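Local coordinates for protein histone-lysine N-methyltransferase family member SUVH9 (Arabidopsis thaliana, PDB 4NJ5) that lacks methyltransferase activity but takes part in gene silencing, probably binding methylated DNA and recruiting RNA polymerase V to chromatin, at residues L180-E185 with L378-A383. Residues are numbered along the deposited sequence; the frame is centred on the assembly and turned at random.
Sequences LKYENE and LDVLHA
Leu378 brings its backbone O to within 4.3 Å of Tyr182 OH, too long for a hydrogen bond; the hydroxyl is instead hydrogen-bonded to Leu232 O. Next, the carboxylates of Asp379 and Glu183 do not touch; both form salt bridges to Lys239 of helix 228-240, which probably offsets their like charges. Val380 carries the contact. With CG1 anti to the backbone N (chi1 163°), its two methyls part: CG2 reaches the Tyr182 ring at an oblique angle, 3.6 Å from CE2, while CG1 lies 3.9 Å from Asn184 CB. The Asn184 amide turns back instead, ND2 donating to Tyr182 O at 2.9 Å and OD1 accepting from Ser187 N, which together brace the loop from within. At His382, CE1 packs 3.6 Å from Glu185 CB, and a water in the ring plane sits 2.7 Å from ND1. That same water accepts from Glu185 N at 3.0 Å, so it ties the loops together, with a weak further bond to Val380 O. The other ring nitrogen, NE2, is hydrogen-bonded to Thr329 OG1. The contact thus joins the SRA loop between strands 174-180 and 190-206 to the SET loop between strands 373-377 and 386-389, with helix 228-240 packed against Tyr182 and Leu378.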
ATOM      1  N   LEU A 180     -12.320   7.860  -4.789  1.00 22.83           N
ATOM      2  CA  LEU A 180     -12.466   7.229  -6.098  1.00 25.59           C
ATOM      3  C   LEU A 180     -12.807   5.750  -5.955  1.00 25.61           C
ATOM      4  O   LEU A 180     -12.236   5.056  -5.110  1.00 22.74           O
ATOM      5  CB  LEU A 180     -11.167   7.368  -6.908  1.00 27.12           C
ATOM      6  CG  LEU A 180     -10.587   8.744  -7.261  1.00 34.29           C
ATOM      7  CD1 LEU A 180      -9.903   9.410  -6.070  1.00 37.20           C
ATOM      8  CD2 LEU A 180      -9.614   8.627  -8.426  1.00 35.85           C
ATOM      9  N   LYS A 181     -13.736   5.262  -6.772  1.00 20.69           N
ATOM     10  CA  LYS A 181     -13.938   3.825  -6.853  1.00 24.68           C
ATOM     11  C   LYS A 181     -12.734   3.268  -7.581  1.00 22.17           C
ATOM     12  O   LYS A 181     -12.613   3.406  -8.796  1.00 22.39           O
ATOM     13  CB  LYS A 181     -15.218   3.451  -7.598  1.00 41.97           C
ATOM     14  CG  LYS A 181     -15.372   1.941  -7.759  1.00 49.77           C
ATOM     15  CD  LYS A 181     -16.622   1.548  -8.536  1.00 60.24           C
ATOM     16  CE  LYS A 181     -17.880   1.761  -7.704  1.00 66.87           C
ATOM     17  NZ  LYS A 181     -17.764   1.112  -6.365  1.00 68.38           N
ATOM     18  N   TYR A 182     -11.835   2.650  -6.831  1.00 24.56           N
ATOM     19  CA  TYR A 182     -10.558   2.243  -7.390  1.00 27.56           C
ATOM     20  C   TYR A 182     -10.188   0.853  -6.893  1.00 21.82           C
ATOM     21  O   TYR A 182     -10.373   0.525  -5.724  1.00 24.20           O
ATOM     22  CB  TYR A 182      -9.480   3.269  -7.034  1.00 20.68           C
ATOM     23  CG  TYR A 182      -8.297   3.284  -7.975  1.00 21.78           C
ATOM     24  CD1 TYR A 182      -8.283   4.111  -9.092  1.00 22.60           C
ATOM     25  CD2 TYR A 182      -7.194   2.474  -7.745  1.00 22.20           C
ATOM     26  CE1 TYR A 182      -7.206   4.129  -9.953  1.00 23.90           C
ATOM     27  CE2 TYR A 182      -6.111   2.486  -8.601  1.00 23.41           C
ATOM     28  CZ  TYR A 182      -6.124   3.316  -9.703  1.00 24.30           C
ATOM     29  OH  TYR A 182      -5.053   3.333 -10.558  1.00 25.78           O
ATOM     30  N   GLU A 183      -9.671   0.043  -7.805  1.00 25.22           N
ATOM     31  CA  GLU A 183      -9.350  -1.353  -7.536  1.00 31.37           C
ATOM     32  C   GLU A 183      -8.265  -1.486  -6.456  1.00 30.91           C
ATOM     33  O   GLU A 183      -7.161  -0.948  -6.588  1.00 29.90           O
ATOM     34  CB  GLU A 183      -8.900  -2.021  -8.840  1.00 50.85           C
ATOM     35  CG  GLU A 183      -8.732  -3.530  -8.788  1.00 58.85           C
ATOM     36  CD  GLU A 183      -8.423  -4.130 -10.156  1.00 65.85           C
ATOM     37  OE1 GLU A 183      -8.262  -3.364 -11.134  1.00 68.38           O
ATOM     38  OE2 GLU A 183      -8.342  -5.373 -10.254  1.00 67.46           O
ATOM     39  N   ASN A 184      -8.604  -2.187  -5.378  1.00 30.40           N
ATOM     40  CA  ASN A 184      -7.650  -2.520  -4.325  1.00 27.72           C
ATOM     41  C   ASN A 184      -8.186  -3.669  -3.490  1.00 22.64           C
ATOM     42  O   ASN A 184      -9.375  -3.969  -3.534  1.00 22.97           O
ATOM     43  CB  ASN A 184      -7.354  -1.307  -3.443  1.00 25.86           C
ATOM     44  CG  ASN A 184      -8.527  -0.925  -2.568  1.00 24.16           C
ATOM     45  OD1 ASN A 184      -8.695  -1.455  -1.469  1.00 26.75           O
ATOM     46  ND2 ASN A 184      -9.348  -0.003  -3.052  1.00 24.36           N
ATOM     47  N   GLU A 185      -7.313  -4.294  -2.711  1.00 35.23           N
ATOM     48  CA  GLU A 185      -7.660  -5.543  -2.039  1.00 34.18           C
ATOM     49  C   GLU A 185      -8.102  -5.387  -0.581  1.00 30.41           C
ATOM     50  O   GLU A 185      -8.349  -6.376   0.106  1.00 31.66           O
ATOM     51  CB  GLU A 185      -6.501  -6.542  -2.148  1.00 39.24           C
ATOM     52  CG  GLU A 185      -6.662  -7.577  -3.264  1.00 47.46           C
ATOM     53  CD  GLU A 185      -6.868  -6.952  -4.637  1.00 53.17           C
ATOM     54  OE1 GLU A 185      -7.798  -7.383  -5.354  1.00 53.05           O
ATOM     55  OE2 GLU A 185      -6.097  -6.038  -5.007  1.00 56.08           O
ATOM     56  N   LEU A 378       1.407  -0.843 -11.470  1.00 22.54           N
ATOM     57  CA  LEU A 378       0.222  -0.162 -11.991  1.00 24.96           C
ATOM     58  C   LEU A 378      -0.926  -0.294 -11.000  1.00 24.34           C
ATOM     59  O   LEU A 378      -1.867   0.501 -11.007  1.00 24.72           O
ATOM     60  CB  LEU A 378      -0.213  -0.724 -13.348  1.00 24.83           C
ATOM     61  CG  LEU A 378       0.808  -0.899 -14.477  1.00 31.67           C
ATOM     62  CD1 LEU A 378       0.097  -1.123 -15.802  1.00 34.61           C
ATOM     63  CD2 LEU A 378       1.757   0.275 -14.586  1.00 28.54           C
ATOM     64  N   ASP A 379      -0.846  -1.311 -10.150  1.00 21.99           N
ATOM     65  CA  ASP A 379      -1.909  -1.583  -9.197  1.00 21.70           C
ATOM     66  C   ASP A 379      -1.598  -0.950  -7.852  1.00 25.89           C
ATOM     67  O   ASP A 379      -0.451  -0.614  -7.557  1.00 26.43           O
ATOM     68  CB  ASP A 379      -2.104  -3.091  -9.029  1.00 23.26           C
ATOM     69  CG  ASP A 379      -2.335  -3.802 -10.352  1.00 25.26           C
ATOM     70  OD1 ASP A 379      -2.935  -3.189 -11.259  1.00 19.84           O
ATOM     71  OD2 ASP A 379      -1.912  -4.972 -10.486  1.00 25.86           O
ATOM     72  N   VAL A 380      -2.633  -0.774  -7.044  1.00 25.36           N
ATOM     73  CA  VAL A 380      -2.459  -0.338  -5.673  1.00 21.27           C
ATOM     74  C   VAL A 380      -1.869  -1.505  -4.898  1.00 22.93           C
ATOM     75  O   VAL A 380      -2.277  -2.649  -5.086  1.00 22.37           O
ATOM     76  CB  VAL A 380      -3.812   0.083  -5.061  1.00 18.73           C
ATOM     77  CG1 VAL A 380      -3.732   0.152  -3.545  1.00 18.41           C
ATOM     78  CG2 VAL A 380      -4.268   1.416  -5.651  1.00 19.67           C
ATOM     79  N   LEU A 381      -0.883  -1.225  -4.054  1.00 22.48           N
ATOM     80  CA  LEU A 381      -0.317  -2.259  -3.203  1.00 20.16           C
ATOM     81  C   LEU A 381      -0.527  -1.882  -1.750  1.00 20.26           C
ATOM     82  O   LEU A 381      -0.128  -0.799  -1.318  1.00 21.97           O
ATOM     83  CB  LEU A 381       1.171  -2.440  -3.489  1.00 16.39           C
ATOM     84  CG  LEU A 381       1.535  -2.816  -4.922  1.00 16.34           C
ATOM     85  CD1 LEU A 381       3.037  -2.762  -5.096  1.00 16.29           C
ATOM     86  CD2 LEU A 381       0.999  -4.200  -5.263  1.00 16.08           C
ATOM     87  N   HIS A 382      -1.161  -2.772  -0.994  1.00 17.62           N
ATOM     88  CA  HIS A 382      -1.425  -2.491   0.409  1.00 19.84           C
ATOM     89  C   HIS A 382      -0.361  -3.078   1.331  1.00 21.58           C
ATOM     90  O   HIS A 382       0.384  -3.983   0.950  1.00 18.25           O
ATOM     91  CB  HIS A 382      -2.828  -2.948   0.816  1.00 16.70           C
ATOM     92  CG  HIS A 382      -3.024  -4.432   0.780  1.00 20.93           C
ATOM     93  ND1 HIS A 382      -3.524  -5.089  -0.323  1.00 21.56           N
ATOM     94  CD2 HIS A 382      -2.820  -5.382   1.724  1.00 16.12           C
ATOM     95  CE1 HIS A 382      -3.606  -6.383  -0.062  1.00 20.32           C
ATOM     96  NE2 HIS A 382      -3.186  -6.586   1.173  1.00 24.79           N
ATOM     97  N   ALA A 383      -0.300  -2.540   2.545  1.00 28.11           N
ATOM     98  CA  ALA A 383       0.698  -2.929   3.531  1.00 27.19           C
ATOM     99  C   ALA A 383       0.615  -4.410   3.871  1.00 24.49           C
ATOM    100  O   ALA A 383      -0.447  -4.908   4.236  1.00 25.05           O
ATOM    101  CB  ALA A 383       0.540  -2.090   4.789  1.00 22.42           C
TER
HETATM  102  O   HOH W   1      -4.348  -3.635  -2.496  1.00 32.99           O